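Local coordinates for protein FAD dependent oxidoreductase (Chelativorans sp. BNC1, PDB 6PXS) that probably oxidises iminodiacetate with bound FAD as cofactor, as a member of the DadA family of flavin-dependent oxidoreductases, at residues S86-R99 with A236-S248. Residues are numbered along the deposited sequence; the frame is centred on the assembly and turned at random.
Sequences SRVGALVLAEDRAR and ATSGWPVVLPMNS
Val88 lies against the backbone of Trp240 and Pro241, just ahead of the paired strands. Its CG2 is 3.5 Å from Trp240 O and also faces Pro241 CA. CG1 stands anti to the carbonyl carbon (chi1 -62°), which directs it to the carbonyl oxygens of Ser238 and Trp240. Without its two methyls, as in an alanine here, the position would probably leave a gap beside Trp240 O and Val242 N. The Pro241 ring packs on the start of strand 90-93: CB sits 3.3 Å from Gly89 O, and CG meets Leu91 CD1 at 3.8 Å.

Strands 90-93 and 242-244 run parallel at 18°. Val242 N donates to Gly89 O and Leu91 N to Val242 O; Leu244 N then donates to Leu91 O and Leu93 N to Leu244 O. Strand 242-244 is an outermost strand of a mixed sheet within this chain, and strand 90-93 has strand 141-144 on its other side. This sheet is distinct from the Rossmann-type nucleotide-binding sheet of the FAD-dependent oxidoreductase fold. Val242 also approaches Val44, an FAD-binding residue.

Ala90, Val92, Val242 and Leu244 share one face of the pair. There Ala90 CB meets Val242 CB at 4.0 Å. Leu91 and Val243 point to the other face, and Leu93 CD2 lies 3.8 Å from Val243 CG1. Past the strand, Met246 folds back. Its chi1 of -58° sets CG 3.5 Å from Val92 CG1, and the bend at chi2 keeps SD near the same methyl. Helix 97-111 packs on Val92 and Met246 through Ile103. The extended Arg99 side chain places one guanidinium face over Met246 O, without a hydrogen bond.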
# COMPACT_ATOMS: atom_id res chain seq x y z
N SER A 86 15.73 -16.41 -16.47
CA SER A 86 16.92 -17.17 -16.12
C SER A 86 16.69 -18.66 -16.32
O SER A 86 15.69 -19.21 -15.83
CB SER A 86 17.34 -16.87 -14.68
OG SER A 86 18.57 -17.50 -14.37
N ARG A 87 17.59 -19.32 -17.04
CA ARG A 87 17.52 -20.77 -17.25
C ARG A 87 18.14 -21.45 -16.03
O ARG A 87 19.28 -21.92 -16.05
CB ARG A 87 18.24 -21.15 -18.55
CG ARG A 87 18.08 -22.61 -18.96
CD ARG A 87 18.79 -22.89 -20.27
NE ARG A 87 18.67 -24.29 -20.69
CZ ARG A 87 19.54 -25.25 -20.40
NH1 ARG A 87 20.62 -24.99 -19.68
NH2 ARG A 87 19.33 -26.49 -20.84
N VAL A 88 17.35 -21.50 -14.95
CA VAL A 88 17.85 -21.96 -13.66
C VAL A 88 17.59 -23.44 -13.41
O VAL A 88 18.00 -23.96 -12.37
CB VAL A 88 17.22 -21.14 -12.51
CG1 VAL A 88 17.61 -19.68 -12.63
CG2 VAL A 88 15.70 -21.30 -12.51
N GLY A 89 16.91 -24.13 -14.32
CA GLY A 89 16.52 -25.50 -14.09
C GLY A 89 15.31 -25.60 -13.18
O GLY A 89 14.86 -24.62 -12.58
N ALA A 90 14.77 -26.81 -13.08
CA ALA A 90 13.57 -27.06 -12.29
C ALA A 90 13.71 -28.37 -11.54
O ALA A 90 14.43 -29.28 -11.97
CB ALA A 90 12.32 -27.10 -13.17
N LEU A 91 13.01 -28.45 -10.41
CA LEU A 91 12.95 -29.66 -9.60
C LEU A 91 11.50 -30.12 -9.53
O LEU A 91 10.62 -29.34 -9.15
CB LEU A 91 13.49 -29.41 -8.19
CG LEU A 91 14.97 -29.07 -8.07
CD1 LEU A 91 15.30 -28.65 -6.65
CD2 LEU A 91 15.84 -30.25 -8.48
N VAL A 92 11.25 -31.37 -9.90
CA VAL A 92 9.92 -31.96 -9.85
C VAL A 92 9.88 -32.91 -8.66
O VAL A 92 10.69 -33.84 -8.56
CB VAL A 92 9.58 -32.70 -11.16
CG1 VAL A 92 8.16 -33.23 -11.11
CG2 VAL A 92 9.77 -31.77 -12.35
N LEU A 93 8.94 -32.67 -7.76
CA LEU A 93 8.81 -33.44 -6.52
C LEU A 93 7.54 -34.26 -6.54
O LEU A 93 6.65 -34.08 -7.37
CB LEU A 93 8.82 -32.51 -5.30
CG LEU A 93 10.15 -31.90 -4.86
CD1 LEU A 93 10.89 -31.28 -6.02
CD2 LEU A 93 9.90 -30.85 -3.77
N ALA A 94 7.47 -35.20 -5.60
CA ALA A 94 6.27 -35.98 -5.35
C ALA A 94 6.42 -36.65 -3.99
O ALA A 94 7.54 -36.84 -3.51
CB ALA A 94 6.03 -37.02 -6.45
N GLU A 95 5.29 -36.99 -3.38
CA GLU A 95 5.33 -37.52 -2.02
C GLU A 95 5.83 -38.97 -2.02
O GLU A 95 6.81 -39.29 -1.35
CB GLU A 95 3.95 -37.42 -1.38
CG GLU A 95 3.54 -35.99 -1.02
CD GLU A 95 4.49 -35.34 -0.02
OE1 GLU A 95 5.30 -36.06 0.59
OE2 GLU A 95 4.42 -34.10 0.14
N ASP A 96 5.16 -39.85 -2.76
CA ASP A 96 5.53 -41.26 -2.79
C ASP A 96 6.36 -41.55 -4.03
O ASP A 96 6.14 -40.97 -5.10
CB ASP A 96 4.28 -42.15 -2.78
CG ASP A 96 3.40 -41.94 -3.99
OD1 ASP A 96 3.38 -40.81 -4.53
OD2 ASP A 96 2.71 -42.90 -4.40
N ARG A 97 7.32 -42.47 -3.88
CA ARG A 97 8.18 -42.83 -5.01
C ARG A 97 7.38 -43.44 -6.15
O ARG A 97 7.85 -43.41 -7.30
CB ARG A 97 9.26 -43.81 -4.54
CG ARG A 97 10.33 -44.07 -5.59
CD ARG A 97 11.54 -44.80 -5.01
NE ARG A 97 11.25 -46.18 -4.65
CZ ARG A 97 11.16 -47.18 -5.53
NH1 ARG A 97 10.90 -48.41 -5.11
NH2 ARG A 97 11.33 -46.95 -6.82
N ALA A 98 6.20 -43.99 -5.88
CA ALA A 98 5.39 -44.59 -6.93
C ALA A 98 5.00 -43.55 -7.98
O ALA A 98 5.24 -43.74 -9.18
CB ALA A 98 4.14 -45.24 -6.33
N ARG A 99 4.40 -42.44 -7.55
CA ARG A 99 4.01 -41.40 -8.49
C ARG A 99 5.21 -40.67 -9.07
O ARG A 99 5.16 -40.18 -10.20
CB ARG A 99 3.06 -40.40 -7.82
CG ARG A 99 2.60 -39.29 -8.75
CD ARG A 99 1.53 -38.42 -8.12
NE ARG A 99 1.14 -37.33 -9.01
CZ ARG A 99 0.12 -36.50 -8.78
NH1 ARG A 99 -0.62 -36.63 -7.69
NH2 ARG A 99 -0.15 -35.53 -9.65
N ALA A 236 21.39 -15.20 -1.32
CA ALA A 236 21.61 -15.22 -2.76
C ALA A 236 20.73 -16.31 -3.38
O ALA A 236 20.93 -17.50 -3.13
CB ALA A 236 23.09 -15.47 -3.07
N THR A 237 19.76 -15.89 -4.19
CA THR A 237 18.81 -16.80 -4.81
C THR A 237 18.90 -16.82 -6.33
O THR A 237 18.10 -17.52 -6.97
CB THR A 237 17.37 -16.43 -4.40
OG1 THR A 237 17.10 -15.07 -4.77
CG2 THR A 237 17.19 -16.58 -2.90
N SER A 238 19.84 -16.08 -6.93
CA SER A 238 19.92 -16.00 -8.38
C SER A 238 20.09 -17.37 -9.04
O SER A 238 19.75 -17.52 -10.22
CB SER A 238 21.08 -15.09 -8.78
OG SER A 238 22.31 -15.58 -8.26
N GLY A 239 20.60 -18.35 -8.31
CA GLY A 239 20.85 -19.67 -8.85
C GLY A 239 19.86 -20.73 -8.41
O GLY A 239 20.06 -21.91 -8.74
N TRP A 240 18.82 -20.37 -7.69
CA TRP A 240 17.88 -21.38 -7.21
C TRP A 240 16.95 -21.82 -8.34
O TRP A 240 16.49 -20.98 -9.13
CB TRP A 240 17.06 -20.83 -6.05
CG TRP A 240 17.85 -20.65 -4.80
CD1 TRP A 240 19.21 -20.70 -4.66
CD2 TRP A 240 17.33 -20.39 -3.49
NE1 TRP A 240 19.56 -20.49 -3.35
CE2 TRP A 240 18.43 -20.30 -2.61
CE3 TRP A 240 16.04 -20.24 -2.97
CZ2 TRP A 240 18.27 -20.06 -1.25
CZ3 TRP A 240 15.89 -19.99 -1.62
CH2 TRP A 240 17.00 -19.91 -0.77
N PRO A 241 16.65 -23.11 -8.45
CA PRO A 241 15.80 -23.60 -9.53
C PRO A 241 14.33 -23.40 -9.21
O PRO A 241 13.94 -22.89 -8.17
CB PRO A 241 16.17 -25.08 -9.61
CG PRO A 241 16.49 -25.43 -8.20
CD PRO A 241 17.15 -24.21 -7.61
N VAL A 242 13.49 -23.84 -10.15
CA VAL A 242 12.05 -23.90 -9.94
C VAL A 242 11.71 -25.20 -9.23
O VAL A 242 12.43 -26.20 -9.36
CB VAL A 242 11.31 -23.77 -11.29
CG1 VAL A 242 9.80 -23.84 -11.08
CG2 VAL A 242 11.70 -22.48 -11.99
N VAL A 243 10.61 -25.20 -8.48
CA VAL A 243 10.15 -26.37 -7.76
C VAL A 243 8.72 -26.66 -8.19
O VAL A 243 7.87 -25.76 -8.20
CB VAL A 243 10.23 -26.17 -6.23
CG1 VAL A 243 9.80 -27.44 -5.51
CG2 VAL A 243 11.64 -25.77 -5.83
N LEU A 244 8.45 -27.92 -8.54
CA LEU A 244 7.14 -28.36 -9.03
C LEU A 244 6.71 -29.58 -8.23
O LEU A 244 6.97 -30.72 -8.63
CB LEU A 244 7.19 -28.68 -10.52
CG LEU A 244 7.73 -27.57 -11.43
CD1 LEU A 244 7.80 -28.06 -12.87
CD2 LEU A 244 6.88 -26.32 -11.33
N PRO A 245 6.04 -29.38 -7.09
CA PRO A 245 5.60 -30.52 -6.28
C PRO A 245 4.47 -31.33 -6.90
O PRO A 245 4.02 -32.30 -6.28
CB PRO A 245 5.15 -29.87 -4.96
CG PRO A 245 4.83 -28.47 -5.32
CD PRO A 245 5.76 -28.09 -6.43
N MET A 246 3.99 -30.96 -8.08
CA MET A 246 2.98 -31.74 -8.79
C MET A 246 1.73 -31.93 -7.94
O MET A 246 1.16 -33.03 -7.86
CB MET A 246 3.54 -33.09 -9.23
CG MET A 246 4.76 -32.99 -10.13
SD MET A 246 4.45 -32.03 -11.63
CE MET A 246 3.05 -32.91 -12.31
N ASN A 247 1.29 -30.86 -7.28
CA ASN A 247 0.09 -30.89 -6.46
C ASN A 247 -0.72 -29.61 -6.64
O ASN A 247 -1.39 -29.15 -5.71
CB ASN A 247 0.43 -31.08 -4.98
CG ASN A 247 1.24 -29.93 -4.42
OD1 ASN A 247 1.74 -29.09 -5.16
ND2 ASN A 247 1.38 -29.90 -3.10
N SER A 248 -0.67 -29.02 -7.83
CA SER A 248 -1.30 -27.75 -8.18
C SER A 248 -0.57 -26.56 -7.58
O SER A 248 -0.94 -25.41 -7.87
CB SER A 248 -2.77 -27.69 -7.73
OG SER A 248 -2.88 -27.60 -6.32